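CELL WALL surface anchor family protein (PDB 2WW8) is the pilus adhesin RrgA of Streptococcus pneumoniae, which probably attaches the bacterium to host cells. Local coordinates at residues A[608-611]-A[615-618]; A[619-624]-A[650-655]. All blocks are in the same frame, centred on the assembly; numbering follows the deposited sequence.

In the fold
Both contacts belong to the Ig-like domain of the tip pilin family (592-719), which lies along an elongated, multidomain adhesin. They follow one another along the chain: contact 1 closes within the loop between strands 606-608 and 621-625, and contact 2 then packs side chains of strand 621-625 against those of strand 651-655. Their centres are about 9 Å apart. One calcium ion serves both, since Asp620 of segment 619-624 completes the site formed by the loop. Apolar packing also joins them, because the ring of Phe616 meets those of Tyr621 and Tyr654. The metal-bound loop thus sits at one end of the packing between two layers of strands, and continues directly into one of them.

Contact 1 (A[608-611]-A[615-618]); sequences LQLG and RFDP. With CA (calcium ion), chain D.
A calcium-binding loop of the Ig-like domain, between strands 606-608 and 621-625, brings Leu610 and Phe616 together. Two backbone carbonyls from its two sides meet at the metal. Leu610 O binds calcium at 2.5 Å and Arg615 O at 2.4 Å. Asp617 adds a carboxylate oxygen, with OD1 at 2.4 Å from the ion. Its CG stands between the backbone N and the carbonyl carbon (chi1 86°), which helps bring OD1 to the metal. Asp613, Asp620 and a water complete the shell. The second oxygen of Asp617, OD2, accepts a hydrogen bond from the backbone N of Ala619.

Next to the ion the loop has an apolar side. Leu610 CD2 lies in the plane of the Phe616 ring, at its edge, 3.8 Å from Phe616 CD1. The two side chains are roughly perpendicular. Leu608 sends CD2 to the same ring atom, Phe616 CD1, at 3.9 Å, but from an oblique direction.

The protein supplies both neutral carbonyl oxygens and aspartate carboxylates to the ion. The negative carboxylates probably balance its charge, while binding of one ion by the carbonyl oxygens of Leu610 and Arg615 ties the two sides of the loop together.

Contact 2 (A[619-624]-A[650-655]); sequences ADYTLT and AKVLYD. With CA (calcium ion), chain D.
Val652 lies over one face of the Tyr621 ring, and the two side chains run antiparallel, one alongside the other. Val652 CB is 4.1 Å from the Tyr621 ring centroid, in a CH-pi contact 22° off the ring normal. It sits toward the rim. Val652 CG2 also comes 3.7 Å from Tyr621 CE1. The Tyr621 side chain starts between its backbone N and carbonyl carbon (chi1 68°), and this turn helps present the ring face to Val652.

Leu623 meets the same valine from a different direction, with the two side chains set at a slant to each other. Its CD2 approaches Val652 CG2 at 3.7 Å. The same Leu623 CD2 reaches Ala650 CB at 3.8 Å. One methyl group of Val652, CG2, therefore touches both Tyr621 and Leu623. Leu631 packs against Tyr621, Leu623 and Val652, while Phe616 packs on Val652.

The four touching residues are buried. Just before Tyr621, Asp620 grips the calcium with both carboxylate oxygens, OD1 at 2.8 Å and OD2 at 2.4 Å. The strands belong to different sheets: 621-625 pairs with 673-682, and 651-655 with 660-668. Such side-chain packing between facing sheets is typical of the core of an Ig-like beta sandwich.

Contact 1 (A[608-611]-A[615-618])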
loop_
_atom_site.group_PDB
_atom_site.type_symbol
_atom_site.label_atom_id
_atom_site.label_comp_id
_atom_site.label_asym_id
_atom_site.label_seq_id
_atom_site.Cartn_x
_atom_site.Cartn_y
_atom_site.Cartn_z
ATOM N N LEU A 608 18.164 2.477 -15.198
ATOM C CA LEU A 608 18.258 2.998 -13.840
ATOM C C LEU A 608 18.866 4.415 -13.933
ATOM O O LEU A 608 19.851 4.601 -14.665
ATOM C CB LEU A 608 19.200 2.129 -13.005
ATOM C CG LEU A 608 19.355 2.433 -11.497
ATOM C CD1 LEU A 608 18.140 2.333 -10.643
ATOM C CD2 LEU A 608 20.399 1.439 -10.976
ATOM N N GLN A 609 18.261 5.383 -13.244
ATOM C CA GLN A 609 18.745 6.770 -13.223
ATOM C C GLN A 609 19.896 6.825 -12.249
ATOM O O GLN A 609 19.741 6.564 -11.049
ATOM C CB GLN A 609 17.667 7.756 -12.803
ATOM C CG GLN A 609 16.554 7.746 -13.847
ATOM C CD GLN A 609 17.083 8.129 -15.212
ATOM O OE1 GLN A 609 17.503 7.283 -16.030
ATOM N NE2 GLN A 609 17.080 9.431 -15.466
ATOM N N LEU A 610 21.074 7.088 -12.792
ATOM C CA LEU A 610 22.285 7.252 -11.990
ATOM C C LEU A 610 22.662 8.739 -11.852
ATOM O O LEU A 610 23.757 9.071 -11.365
ATOM C CB LEU A 610 23.443 6.503 -12.661
ATOM C CG LEU A 610 23.113 5.022 -12.862
ATOM C CD1 LEU A 610 24.182 4.242 -13.624
ATOM C CD2 LEU A 610 22.853 4.426 -11.503
ATOM N N GLY A 611 21.769 9.631 -12.290
ATOM C CA GLY A 611 22.092 11.063 -12.399
ATOM C C GLY A 611 23.363 11.403 -13.171
ATOM O O GLY A 611 24.029 10.549 -13.764
ATOM N N ARG A 615 27.287 7.225 -12.096
ATOM C CA ARG A 615 27.696 6.170 -11.159
ATOM C C ARG A 615 26.588 6.004 -10.112
ATOM O O ARG A 615 26.049 7.021 -9.584
ATOM C CB ARG A 615 28.944 6.540 -10.345
ATOM C CG ARG A 615 30.307 6.272 -10.974
ATOM C CD ARG A 615 31.359 6.554 -9.901
ATOM N NE ARG A 615 32.706 6.771 -10.427
ATOM C CZ ARG A 615 33.545 5.789 -10.759
ATOM N NH1 ARG A 615 33.152 4.528 -10.630
ATOM N NH2 ARG A 615 34.759 6.056 -11.233
ATOM N N PHE A 616 26.304 4.741 -9.801
ATOM C CA PHE A 616 25.373 4.379 -8.721
ATOM C C PHE A 616 25.943 4.790 -7.364
ATOM O O PHE A 616 27.037 4.361 -6.992
ATOM C CB PHE A 616 25.104 2.877 -8.683
ATOM C CG PHE A 616 23.970 2.486 -7.772
ATOM C CD1 PHE A 616 22.648 2.760 -8.108
ATOM C CD2 PHE A 616 24.244 1.843 -6.572
ATOM C CE1 PHE A 616 21.606 2.419 -7.270
ATOM C CE2 PHE A 616 23.213 1.459 -5.728
ATOM C CZ PHE A 616 21.895 1.734 -6.071
ATOM N N ASP A 617 25.196 5.594 -6.611
ATOM C CA ASP A 617 25.731 6.092 -5.355
ATOM C C ASP A 617 24.500 6.445 -4.507
ATOM O O ASP A 617 23.366 6.427 -5.007
ATOM C CB ASP A 617 26.668 7.288 -5.621
ATOM C CG ASP A 617 25.895 8.601 -5.688
ATOM O OD1 ASP A 617 25.226 8.746 -6.732
ATOM O OD2 ASP A 617 25.873 9.444 -4.737
ATOM N N PRO A 618 24.714 6.819 -3.233
ATOM C CA PRO A 618 23.558 7.061 -2.360
ATOM C C PRO A 618 22.531 8.092 -2.821
ATOM O O PRO A 618 21.377 7.972 -2.419
ATOM C CB PRO A 618 24.221 7.488 -1.039
ATOM C CG PRO A 618 25.581 6.754 -1.098
ATOM C CD PRO A 618 25.981 7.068 -2.513
HETATM CA CA CA D . 24.691 8.945 -9.077
HETATM O O HOH W 1 24.021 11.244 -8.534
#

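Contact 2 (A[619-624]-A[650-655])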
loop_
_atom_site.group_PDB
_atom_site.type_symbol
_atom_site.label_atom_id
_atom_site.label_comp_id
_atom_site.label_asym_id
_atom_site.label_seq_id
_atom_site.Cartn_x
_atom_site.Cartn_y
_atom_site.Cartn_z
ATOM N N ALA A 619 22.915 9.076 -3.637
ATOM C CA ALA A 619 21.943 9.965 -4.313
ATOM C C ALA A 619 20.911 9.293 -5.239
ATOM O O ALA A 619 19.914 9.958 -5.592
ATOM C CB ALA A 619 22.668 11.056 -5.114
ATOM N N ASP A 620 21.144 8.041 -5.649
ATOM C CA ASP A 620 20.320 7.382 -6.676
ATOM C C ASP A 620 19.273 6.436 -6.089
ATOM O O ASP A 620 18.452 5.863 -6.828
ATOM C CB ASP A 620 21.196 6.620 -7.657
ATOM C CG ASP A 620 22.272 7.507 -8.206
ATOM O OD1 ASP A 620 21.988 8.715 -8.430
ATOM O OD2 ASP A 620 23.423 7.033 -8.330
ATOM N N TYR A 621 19.262 6.275 -4.769
ATOM C CA TYR A 621 18.285 5.332 -4.226
ATOM C C TYR A 621 17.976 5.769 -2.811
ATOM O O TYR A 621 18.727 6.550 -2.216
ATOM C CB TYR A 621 18.827 3.892 -4.241
ATOM C CG TYR A 621 19.987 3.692 -3.260
ATOM C CD1 TYR A 621 19.733 3.303 -1.926
ATOM C CD2 TYR A 621 21.306 3.927 -3.660
ATOM C CE1 TYR A 621 20.793 3.154 -1.024
ATOM C CE2 TYR A 621 22.355 3.768 -2.790
ATOM C CZ TYR A 621 22.066 3.390 -1.475
ATOM O OH TYR A 621 23.101 3.243 -0.582
ATOM N N THR A 622 16.892 5.234 -2.258
ATOM C CA THR A 622 16.727 5.262 -0.812
ATOM C C THR A 622 16.518 3.856 -0.249
ATOM O O THR A 622 15.930 2.986 -0.909
ATOM C CB THR A 622 15.573 6.205 -0.334
ATOM O OG1 THR A 622 14.271 5.627 -0.575
ATOM C CG2 THR A 622 15.664 7.599 -0.924
ATOM N N LEU A 623 16.970 3.640 0.983
ATOM C CA LEU A 623 16.688 2.407 1.714
ATOM C C LEU A 623 16.365 2.818 3.158
ATOM O O LEU A 623 17.227 3.401 3.840
ATOM C CB LEU A 623 17.875 1.429 1.640
ATOM C CG LEU A 623 17.460 0.027 2.132
ATOM C CD1 LEU A 623 16.507 -0.654 1.139
ATOM C CD2 LEU A 623 18.654 -0.887 2.448
ATOM N N THR A 624 15.113 2.595 3.568
ATOM C CA THR A 624 14.648 2.987 4.893
ATOM C C THR A 624 13.916 1.786 5.500
ATOM O O THR A 624 13.523 0.855 4.794
ATOM C CB THR A 624 13.743 4.256 4.873
ATOM O OG1 THR A 624 12.626 3.971 4.020
ATOM C CG2 THR A 624 14.508 5.542 4.302
ATOM N N ALA A 650 22.495 -4.069 5.993
ATOM C CA ALA A 650 21.917 -4.026 4.643
ATOM C C ALA A 650 22.843 -3.263 3.702
ATOM O O ALA A 650 23.462 -2.290 4.134
ATOM C CB ALA A 650 20.521 -3.363 4.612
ATOM N N LYS A 651 22.982 -3.736 2.460
ATOM C CA LYS A 651 23.756 -3.006 1.467
ATOM C C LYS A 651 22.911 -2.979 0.213
ATOM O O LYS A 651 22.212 -3.957 -0.074
ATOM C CB LYS A 651 25.060 -3.724 1.151
ATOM C CG LYS A 651 26.193 -3.263 2.030
ATOM C CD LYS A 651 26.716 -4.362 2.891
ATOM C CE LYS A 651 27.771 -3.747 3.828
ATOM N NZ LYS A 651 27.315 -2.751 4.872
ATOM N N VAL A 652 23.013 -1.872 -0.538
ATOM C CA VAL A 652 22.402 -1.745 -1.853
ATOM C C VAL A 652 23.518 -1.715 -2.889
ATOM O O VAL A 652 24.372 -0.824 -2.841
ATOM C CB VAL A 652 21.509 -0.509 -1.912
ATOM C CG1 VAL A 652 20.721 -0.487 -3.214
ATOM C CG2 VAL A 652 20.534 -0.517 -0.706
ATOM N N LEU A 653 23.527 -2.673 -3.814
ATOM C CA LEU A 653 24.584 -2.803 -4.820
ATOM C C LEU A 653 24.000 -2.707 -6.218
ATOM O O LEU A 653 22.805 -2.995 -6.464
ATOM C CB LEU A 653 25.323 -4.148 -4.688
ATOM C CG LEU A 653 25.702 -4.349 -3.212
ATOM C CD1 LEU A 653 26.107 -5.780 -2.888
ATOM C CD2 LEU A 653 26.928 -3.368 -2.888
ATOM N N TYR A 654 24.852 -2.293 -7.147
ATOM C CA TYR A 654 24.365 -2.150 -8.513
ATOM C C TYR A 654 25.430 -2.740 -9.422
ATOM O O TYR A 654 26.556 -2.234 -9.441
ATOM C CB TYR A 654 24.185 -0.693 -8.934
ATOM C CG TYR A 654 23.782 -0.567 -10.420
ATOM C CD1 TYR A 654 22.566 -1.085 -10.891
ATOM C CD2 TYR A 654 24.607 0.042 -11.344
ATOM C CE1 TYR A 654 22.196 -0.998 -12.225
ATOM C CE2 TYR A 654 24.248 0.142 -12.707
ATOM C CZ TYR A 654 23.029 -0.353 -13.127
ATOM O OH TYR A 654 22.627 -0.251 -14.439
ATOM N N ASP A 655 25.085 -3.812 -10.132
ATOM C CA ASP A 655 26.047 -4.487 -11.012
ATOM C C ASP A 655 25.873 -3.832 -12.392
ATOM O O ASP A 655 24.790 -3.931 -12.988
ATOM C CB ASP A 655 25.762 -5.999 -11.072
ATOM C CG ASP A 655 25.681 -6.680 -9.670
ATOM O OD1 ASP A 655 26.528 -6.398 -8.767
ATOM O OD2 ASP A 655 24.756 -7.520 -9.425
HETATM CA CA CA D . 24.691 8.945 -9.077
HETATM O O HOH W 1 24.021 11.244 -8.534
#